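Local coordinates for carboxylic ester hydrolase (Aspergillus niger, PDB 7K4O), which is a serine esterase of the tannase family that probably hydrolyses the galloyl ester bonds of tannins to release gallic acid, at residues Cys185-Gly188 / Gly189-Trp193; Ser216-Gln219 / Thr220-Leu223; Ile349-Leu352 / Gly353-Ile357. One frame throughout, in Å; residues are numbered along the deposited sequence.

Interaction 1 (Cys185-Gly188 / Gly189-Trp193); sequences CSEG and GREGW. With GDE (3,4,5-trihydroxybenzoic acid), chain J.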
loop_
_atom_site.group_PDB
_atom_site.type_symbol
_atom_site.label_atom_id
_atom_site.label_comp_id
_atom_site.label_asym_id
_atom_site.label_seq_id
_atom_site.Cartn_x
_atom_site.Cartn_y
_atom_site.Cartn_z
ATOM N N CYS A 185 -3.979 0.142 2.417
ATOM C CA CYS A 185 -3.200 0.383 1.175
ATOM C C CYS A 185 -1.928 1.176 1.568
ATOM O O CYS A 185 -1.958 1.992 2.482
ATOM C CB CYS A 185 -4.051 1.149 0.141
ATOM S SG CYS A 185 -3.541 0.952 -1.603
ATOM N N SER A 186 -0.860 0.912 0.847
ATOM C CA SER A 186 0.432 1.640 0.936
ATOM C C SER A 186 1.112 1.321 2.278
ATOM O O SER A 186 1.393 0.139 2.487
ATOM C CB SER A 186 0.241 3.102 0.681
ATOM O OG SER A 186 1.480 3.681 0.318
ATOM N N GLU A 187 1.396 2.297 3.126
ATOM C CA GLU A 187 1.860 1.959 4.488
ATOM C C GLU A 187 0.805 1.014 5.102
ATOM O O GLU A 187 1.149 0.057 5.856
ATOM C CB GLU A 187 2.066 3.216 5.325
ATOM C CG GLU A 187 2.175 2.996 6.839
ATOM C CD GLU A 187 3.168 1.938 7.307
ATOM O OE1 GLU A 187 2.894 1.319 8.383
ATOM O OE2 GLU A 187 4.211 1.669 6.598
ATOM N N GLY A 188 -0.474 1.298 4.867
ATOM C CA GLY A 188 -1.533 0.375 5.328
ATOM C C GLY A 188 -1.399 -1.013 4.756
ATOM O O GLY A 188 -1.771 -2.024 5.443
ATOM N N GLY A 189 -0.927 -1.151 3.525
ATOM C CA GLY A 189 -0.730 -2.491 2.937
ATOM C C GLY A 189 0.418 -3.217 3.651
ATOM O O GLY A 189 0.342 -4.419 3.893
ATOM N N ARG A 190 1.489 -2.476 3.959
ATOM C CA ARG A 190 2.612 -3.051 4.713
ATOM C C ARG A 190 2.074 -3.551 6.064
ATOM O O ARG A 190 2.433 -4.648 6.540
ATOM C CB ARG A 190 3.731 -2.038 4.977
ATOM C CG ARG A 190 4.963 -2.698 5.604
ATOM C CD ARG A 190 5.878 -1.651 6.224
ATOM N NE ARG A 190 5.292 -0.943 7.350
ATOM C CZ ARG A 190 5.146 -1.437 8.575
ATOM N NH1 ARG A 190 5.575 -2.662 8.884
ATOM N NH2 ARG A 190 4.575 -0.732 9.513
ATOM N N GLU A 191 1.242 -2.763 6.712
ATOM C CA GLU A 191 0.694 -3.132 8.027
ATOM C C GLU A 191 -0.114 -4.418 7.924
ATOM O O GLU A 191 0.017 -5.265 8.812
ATOM C CB GLU A 191 -0.118 -2.008 8.621
ATOM C CG GLU A 191 0.718 -0.796 9.015
ATOM C CD GLU A 191 -0.037 0.504 9.155
ATOM O OE1 GLU A 191 -1.269 0.486 9.270
ATOM O OE2 GLU A 191 0.633 1.582 9.200
ATOM N N GLY A 192 -0.876 -4.601 6.843
ATOM C CA GLY A 192 -1.562 -5.890 6.644
ATOM C C GLY A 192 -0.570 -7.039 6.594
ATOM O O GLY A 192 -0.721 -8.030 7.305
ATOM N N TRP A 193 0.475 -6.910 5.782
ATOM C CA TRP A 193 1.491 -7.995 5.668
ATOM C C TRP A 193 2.215 -8.206 6.998
ATOM O O TRP A 193 2.612 -9.342 7.280
ATOM C CB TRP A 193 2.484 -7.732 4.533
ATOM C CG TRP A 193 1.948 -8.072 3.185
ATOM C CD1 TRP A 193 1.754 -7.212 2.155
ATOM C CD2 TRP A 193 1.447 -9.347 2.744
ATOM N NE1 TRP A 193 1.259 -7.877 1.070
ATOM C CE2 TRP A 193 1.051 -9.190 1.405
ATOM C CE3 TRP A 193 1.384 -10.632 3.311
ATOM C CZ2 TRP A 193 0.548 -10.248 0.654
ATOM C CZ3 TRP A 193 0.890 -11.675 2.559
ATOM C CH2 TRP A 193 0.454 -11.478 1.251
HETATM O OAA GDE J . 1.582 5.179 2.623
HETATM O OAB GDE J . 1.543 6.412 0.785
HETATM O OAC GDE J . 6.606 4.263 3.240
HETATM O OAD GDE J . 6.065 5.386 -1.372
HETATM O OAE GDE J . 7.638 4.612 0.647
HETATM C CAF GDE J . 4.386 4.961 2.433
HETATM C CAG GDE J . 4.106 5.535 0.077
HETATM C CAH GDE J . 2.156 5.686 1.612
HETATM C CAI GDE J . 5.745 4.696 2.205
HETATM C CAJ GDE J . 5.489 5.305 -0.146
HETATM C CAK GDE J . 3.625 5.424 1.372
HETATM C CAL GDE J . 6.266 4.872 0.894
#

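Interaction 2 (Ser216-Gln219 / Thr220-Leu223); sequences SFQQ and TQHL. With GDE (3,4,5-trihydroxybenzoic acid), chain J.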
loop_
_atom_site.group_PDB
_atom_site.type_symbol
_atom_site.label_atom_id
_atom_site.label_comp_id
_atom_site.label_asym_id
_atom_site.label_seq_id
_atom_site.Cartn_x
_atom_site.Cartn_y
_atom_site.Cartn_z
ATOM N N SER A 216 13.808 -1.345 3.256
ATOM C CA SER A 216 15.119 -0.703 2.991
ATOM C C SER A 216 15.234 -0.391 1.494
ATOM O O SER A 216 15.999 0.538 1.156
ATOM C CB SER A 216 16.272 -1.574 3.530
ATOM O OG SER A 216 16.396 -2.789 2.809
ATOM N N PHE A 217 14.633 -1.184 0.621
ATOM C CA PHE A 217 14.745 -0.987 -0.842
ATOM C C PHE A 217 13.719 0.053 -1.248
ATOM O O PHE A 217 14.029 0.991 -1.971
ATOM C CB PHE A 217 14.559 -2.315 -1.563
ATOM C CG PHE A 217 15.722 -3.270 -1.464
ATOM C CD1 PHE A 217 16.052 -3.888 -0.267
ATOM C CD2 PHE A 217 16.550 -3.491 -2.552
ATOM C CE1 PHE A 217 17.166 -4.692 -0.159
ATOM C CE2 PHE A 217 17.628 -4.343 -2.458
ATOM C CZ PHE A 217 17.939 -4.935 -1.269
ATOM N N GLN A 218 12.479 -0.069 -0.754
ATOM C CA GLN A 218 11.373 0.807 -1.170
ATOM C C GLN A 218 11.676 2.240 -0.742
ATOM O O GLN A 218 11.425 3.179 -1.510
ATOM C CB GLN A 218 10.069 0.323 -0.522
ATOM C CG GLN A 218 8.951 1.363 -0.566
ATOM C CD GLN A 218 8.662 1.930 -1.948
ATOM O OE1 GLN A 218 8.901 1.265 -2.953
ATOM N NE2 GLN A 218 8.069 3.114 -1.947
ATOM N N GLN A 219 12.122 2.493 0.512
ATOM C CA GLN A 219 12.283 3.881 0.955
ATOM C C GLN A 219 13.511 4.492 0.239
ATOM O O GLN A 219 13.448 5.644 -0.234
ATOM C CB GLN A 219 12.457 4.013 2.464
ATOM C CG GLN A 219 11.358 3.351 3.314
ATOM C CD GLN A 219 9.964 3.703 2.872
ATOM O OE1 GLN A 219 9.724 4.782 2.320
ATOM N NE2 GLN A 219 9.003 2.833 3.235
ATOM N N THR A 220 14.580 3.728 0.137
ATOM C CA THR A 220 15.829 4.279 -0.443
ATOM C C THR A 220 15.640 4.551 -1.948
ATOM O O THR A 220 16.215 5.562 -2.436
ATOM C CB THR A 220 16.993 3.345 -0.209
ATOM O OG1 THR A 220 17.103 3.053 1.190
ATOM C CG2 THR A 220 18.295 3.941 -0.695
ATOM N N GLN A 221 14.877 3.748 -2.665
ATOM C CA GLN A 221 14.699 3.937 -4.130
ATOM C C GLN A 221 14.002 5.255 -4.424
ATOM O O GLN A 221 14.140 5.736 -5.586
ATOM C CB GLN A 221 14.068 2.735 -4.819
ATOM C CG GLN A 221 12.630 2.462 -4.446
ATOM C CD GLN A 221 11.624 3.320 -5.185
ATOM O OE1 GLN A 221 11.780 3.540 -6.402
ATOM N NE2 GLN A 221 10.635 3.855 -4.446
ATOM N N HIS A 222 13.353 5.886 -3.461
ATOM C CA HIS A 222 12.736 7.212 -3.644
ATOM C C HIS A 222 13.826 8.269 -3.970
ATOM O O HIS A 222 13.448 9.321 -4.480
ATOM C CB HIS A 222 11.940 7.639 -2.436
ATOM C CG HIS A 222 10.526 7.143 -2.423
ATOM N ND1 HIS A 222 9.607 7.568 -3.378
ATOM C CD2 HIS A 222 9.866 6.303 -1.565
ATOM C CE1 HIS A 222 8.416 7.049 -3.074
ATOM N NE2 HIS A 222 8.551 6.244 -1.964
ATOM N N LEU A 223 15.090 7.974 -3.667
ATOM C CA LEU A 223 16.223 8.915 -3.943
ATOM C C LEU A 223 16.813 8.572 -5.298
ATOM O O LEU A 223 17.664 9.333 -5.735
ATOM C CB LEU A 223 17.285 8.813 -2.839
ATOM C CG LEU A 223 16.882 9.312 -1.469
ATOM C CD1 LEU A 223 18.035 9.154 -0.451
ATOM C CD2 LEU A 223 16.425 10.743 -1.480
HETATM O OAA GDE J . 1.582 5.179 2.623
HETATM O OAB GDE J . 1.543 6.412 0.785
HETATM O OAC GDE J . 6.606 4.263 3.240
HETATM O OAD GDE J . 6.065 5.386 -1.372
HETATM O OAE GDE J . 7.638 4.612 0.647
HETATM C CAF GDE J . 4.386 4.961 2.433
HETATM C CAG GDE J . 4.106 5.535 0.077
HETATM C CAH GDE J . 2.156 5.686 1.612
HETATM C CAI GDE J . 5.745 4.696 2.205
HETATM C CAJ GDE J . 5.489 5.305 -0.146
HETATM C CAK GDE J . 3.625 5.424 1.372
HETATM C CAL GDE J . 6.266 4.872 0.894
#

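Interaction 3 (Ile349-Leu352 / Gly353-Ile357); sequences IDQL and GGEYI. With GDE (3,4,5-trihydroxybenzoic acid), chain J.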
loop_
_atom_site.group_PDB
_atom_site.type_symbol
_atom_site.label_atom_id
_atom_site.label_comp_id
_atom_site.label_asym_id
_atom_site.label_seq_id
_atom_site.Cartn_x
_atom_site.Cartn_y
_atom_site.Cartn_z
ATOM N N ILE A 349 15.061 17.275 -3.448
ATOM C CA ILE A 349 15.292 15.969 -2.757
ATOM C C ILE A 349 13.938 15.360 -2.398
ATOM O O ILE A 349 13.143 16.036 -1.725
ATOM C CB ILE A 349 16.198 16.133 -1.526
ATOM C CG1 ILE A 349 17.583 16.601 -1.968
ATOM C CG2 ILE A 349 16.288 14.804 -0.781
ATOM C CD1 ILE A 349 18.465 17.066 -0.851
ATOM N N ASP A 350 13.709 14.130 -2.835
ATOM C CA ASP A 350 12.441 13.434 -2.539
ATOM C C ASP A 350 12.222 13.317 -1.026
ATOM O O ASP A 350 13.091 12.796 -0.324
ATOM C CB ASP A 350 12.448 12.074 -3.194
ATOM C CG ASP A 350 11.100 11.416 -3.022
ATOM O OD1 ASP A 350 10.237 11.670 -3.849
ATOM O OD2 ASP A 350 10.921 10.742 -1.997
ATOM N N GLN A 351 11.046 13.730 -0.569
ATOM C CA GLN A 351 10.694 13.826 0.862
ATOM C C GLN A 351 10.704 12.408 1.490
ATOM O O GLN A 351 11.219 12.289 2.598
ATOM C CB GLN A 351 9.342 14.517 1.026
ATOM C CG GLN A 351 9.055 14.978 2.460
ATOM C CD GLN A 351 8.612 13.894 3.435
ATOM O OE1 GLN A 351 7.971 12.917 3.065
ATOM N NE2 GLN A 351 8.971 14.044 4.705
ATOM N N LEU A 352 10.076 11.418 0.873
ATOM C CA LEU A 352 9.963 10.088 1.525
ATOM C C LEU A 352 11.342 9.443 1.591
ATOM O O LEU A 352 11.687 8.838 2.608
ATOM C CB LEU A 352 8.983 9.197 0.759
ATOM C CG LEU A 352 7.514 9.397 1.137
ATOM C CD1 LEU A 352 6.641 8.643 0.170
ATOM C CD2 LEU A 352 7.215 8.928 2.561
ATOM N N GLY A 353 12.127 9.551 0.525
ATOM C CA GLY A 353 13.465 8.970 0.539
ATOM C C GLY A 353 14.354 9.663 1.556
ATOM O O GLY A 353 15.047 8.982 2.336
ATOM N N GLY A 354 14.338 10.988 1.575
ATOM C CA GLY A 354 15.124 11.769 2.535
ATOM C C GLY A 354 14.715 11.467 3.956
ATOM O O GLY A 354 15.592 11.367 4.860
ATOM N N GLU A 355 13.416 11.324 4.193
ATOM C CA GLU A 355 12.949 11.084 5.564
ATOM C C GLU A 355 13.504 9.734 6.055
ATOM O O GLU A 355 13.834 9.627 7.269
ATOM C CB GLU A 355 11.427 11.099 5.661
ATOM C CG GLU A 355 10.935 10.743 7.066
ATOM C CD GLU A 355 9.566 11.239 7.439
ATOM O OE1 GLU A 355 8.814 11.660 6.540
ATOM O OE2 GLU A 355 9.261 11.234 8.644
ATOM N N TYR A 356 13.487 8.679 5.258
ATOM C CA TYR A 356 14.022 7.369 5.676
ATOM C C TYR A 356 15.490 7.548 6.145
ATOM O O TYR A 356 15.842 7.124 7.264
ATOM C CB TYR A 356 13.919 6.308 4.601
ATOM C CG TYR A 356 14.697 5.065 4.939
ATOM C CD1 TYR A 356 14.396 4.349 6.072
ATOM C CD2 TYR A 356 15.746 4.603 4.172
ATOM C CE1 TYR A 356 15.135 3.236 6.453
ATOM C CE2 TYR A 356 16.431 3.439 4.486
ATOM C CZ TYR A 356 16.127 2.742 5.636
ATOM O OH TYR A 356 16.848 1.641 6.010
ATOM N N ILE A 357 16.308 8.174 5.320
ATOM C CA ILE A 357 17.750 8.343 5.693
ATOM C C ILE A 357 17.862 9.174 6.964
ATOM O O ILE A 357 18.585 8.769 7.906
ATOM C CB ILE A 357 18.572 8.904 4.525
ATOM C CG1 ILE A 357 18.491 8.003 3.294
ATOM C CG2 ILE A 357 20.018 9.166 4.980
ATOM C CD1 ILE A 357 18.769 6.532 3.513
HETATM O OAA GDE J . 1.582 5.179 2.623
HETATM O OAB GDE J . 1.543 6.412 0.785
HETATM O OAC GDE J . 6.606 4.263 3.240
HETATM O OAD GDE J . 6.065 5.386 -1.372
HETATM O OAE GDE J . 7.638 4.612 0.647
HETATM C CAF GDE J . 4.386 4.961 2.433
HETATM C CAG GDE J . 4.106 5.535 0.077
HETATM C CAH GDE J . 2.156 5.686 1.612
HETATM C CAI GDE J . 5.745 4.696 2.205
HETATM C CAJ GDE J . 5.489 5.305 -0.146
HETATM C CAK GDE J . 3.625 5.424 1.372
HETATM C CAL GDE J . 6.266 4.872 0.894
#

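Interaction 1 (Cys185-Gly188 / Gly189-Trp193)
A first torsion of 164° sets Glu187 CG opposite the main-chain nitrogen, and a bend at chi2 (51°) carries its carboxylate round to Arg190, one turn further along helix 187-196. The two side chains run side by side and point the same way. Arg190 grips the carboxylate side-on, with one nitrogen for each oxygen. Arg190 NE donates to Glu187 OE2 at 2.9 Å, with the oxygen in the guanidinium plane. Arg190 NH2 donates to Glu187 OE1, also at 2.9 Å, but this oxygen is tilted 21° out of that plane. Both oxygens are met on the syn side. This two-point salt bridge fixes the rotation of the carboxylate.

Glu191 crosses Glu187 at about a right angle. Glu191 OE2 sits 2.4 Å from Glu187 OE1. Two carboxylate oxygens this close suggest that one of the acids is probably protonated. Glu191 OE1 is bonded to His155 NE2 and Gly95 N.

The helix starts with Arg190 N donating to Ser186 O at 3.0 Å. On the pocket side, Glu187 N donates to OAA of the bound gallate at 2.9 Å. Ser186 OG is hydrogen-bonded to His465 NE2. In this one of two modelled conformers, Ser186 OG lies 2.5 Å from gallate CAH, too close for an ordinary contact, so the approach is doubtful. Cys185 forms a disulfide with Cys466, which ties the end of strand 179-185 to the segment carrying His465. Ser186 has a strained backbone with positive phi. This sharp strand-to-helix turn is consistent with the nucleophile elbow of an alpha/beta hydrolase, with Glu187 N placed as an oxyanion-hole donor.

Interaction 2 (Ser216-Gln219 / Thr220-Leu223)
Gln221 overlaps the side chain of Gln218, the two crossing obliquely with their amide planes 33° apart. CG of Gln221 takes the crowded position between its backbone N and carbonyl carbon (chi1 67°), which folds the chain back over the preceding turn. There Gln221 NE2 donates to Gln218 O at 3.1 Å, in the carbonyl plane and on a lone pair. Gln221 NE2 also lies 3.8 Å above the plane of the His222 ring, over its centre, and is bonded to Tyr325 OH. It therefore has two polar partners in this buried place, and the nitrogen end of the amide points at one face of the imidazole.

Thr220 OG1 turns back to donate to Ser216 O at 2.7 Å. His222 N donates to Gln219 O at 3.2 Å, from well above the carbonyl plane.

Three side chains point their polar ends at the hydroxyls of the bound gallate. Gln218 NE2 donates to OAE at 3.0 Å in an almost straight bond (178°), and also to Ser421 O. Gln219 uses both ends of its amide. Gln219 OE1 accepts from OAE at 2.7 Å, and Gln219 NE2 donates to OAC at 2.8 Å. His222 NE2 meets OAD at 2.7 Å, with the hydroxyl in the plane of the ring at its edge. His222 NE2 also donates to OAE, over a longer distance. OAE is thus gripped by all three residues. His222 ND1 is bonded to Asp333 OD1, a second-shell contact that fixes the turn of the ring. Together Gln218, Gln219 and His222 form the end of the gallate pocket that reads the three ring hydroxyls.

Interaction 3 (Ile349-Leu352 / Gly353-Ile357)
Glu355 runs alongside Gln351, one turn after it and just past the N-cap that opens helix 351-361, the two side chains pointing the same way. Its CB packs 3.3 Å from Gln351 O. CG stands anti to the backbone N (chi1 176°), and the chain runs on extended. CD comes within 4.0 Å of Gln351 NE2. At the tip, Glu355 OE1 accepts from Gln351 NE2 at 3.0 Å. The amide donates within its own plane, but the oxygen is met from above the carboxylate plane. The two flat groups stand nearly perpendicular, 81° apart. The other oxygen, OE2, comes close to Asp132, a like charge.

Asp350 is the N-cap. Its OD2 accepts from Gly353 N at 3.0 Å through the anti lone pair, in a nearly straight bond (170°), while its backbone O accepts from Gly354 N. Its side chain thus occupies an N-H at the helix start that has no preceding turn to bond to. Asp350 N is itself bonded to Asn226 OD1.

Leu352, in the first turn, extends toward the bound gallate. Leu352 CD1 sits above the ring plane, just beyond the rim at CAJ, 3.5 Å from that carbon.

Overall arrangement
All three contacts meet the same gallate, from different directions. Interaction 1, which includes the probable nucleophile Ser186, meets the carboxylate end. Interaction 2 binds the three hydroxyls, and interaction 3 adds an apolar contact to the ring. Interactions 2 and 3 are close neighbours, with centres about 8 Å apart. They touch where His222 O lies 3.2 Å from Asp350 CB and where Gln219 CB lies 3.5 Å from Tyr356 CB. Interaction 1 stands apart. Its centre is about 16 Å from that of interaction 2 and about 19 Å from that of interaction 3, and its nearest atoms are about 6 and 7 Å away. The ligand bridges this separation.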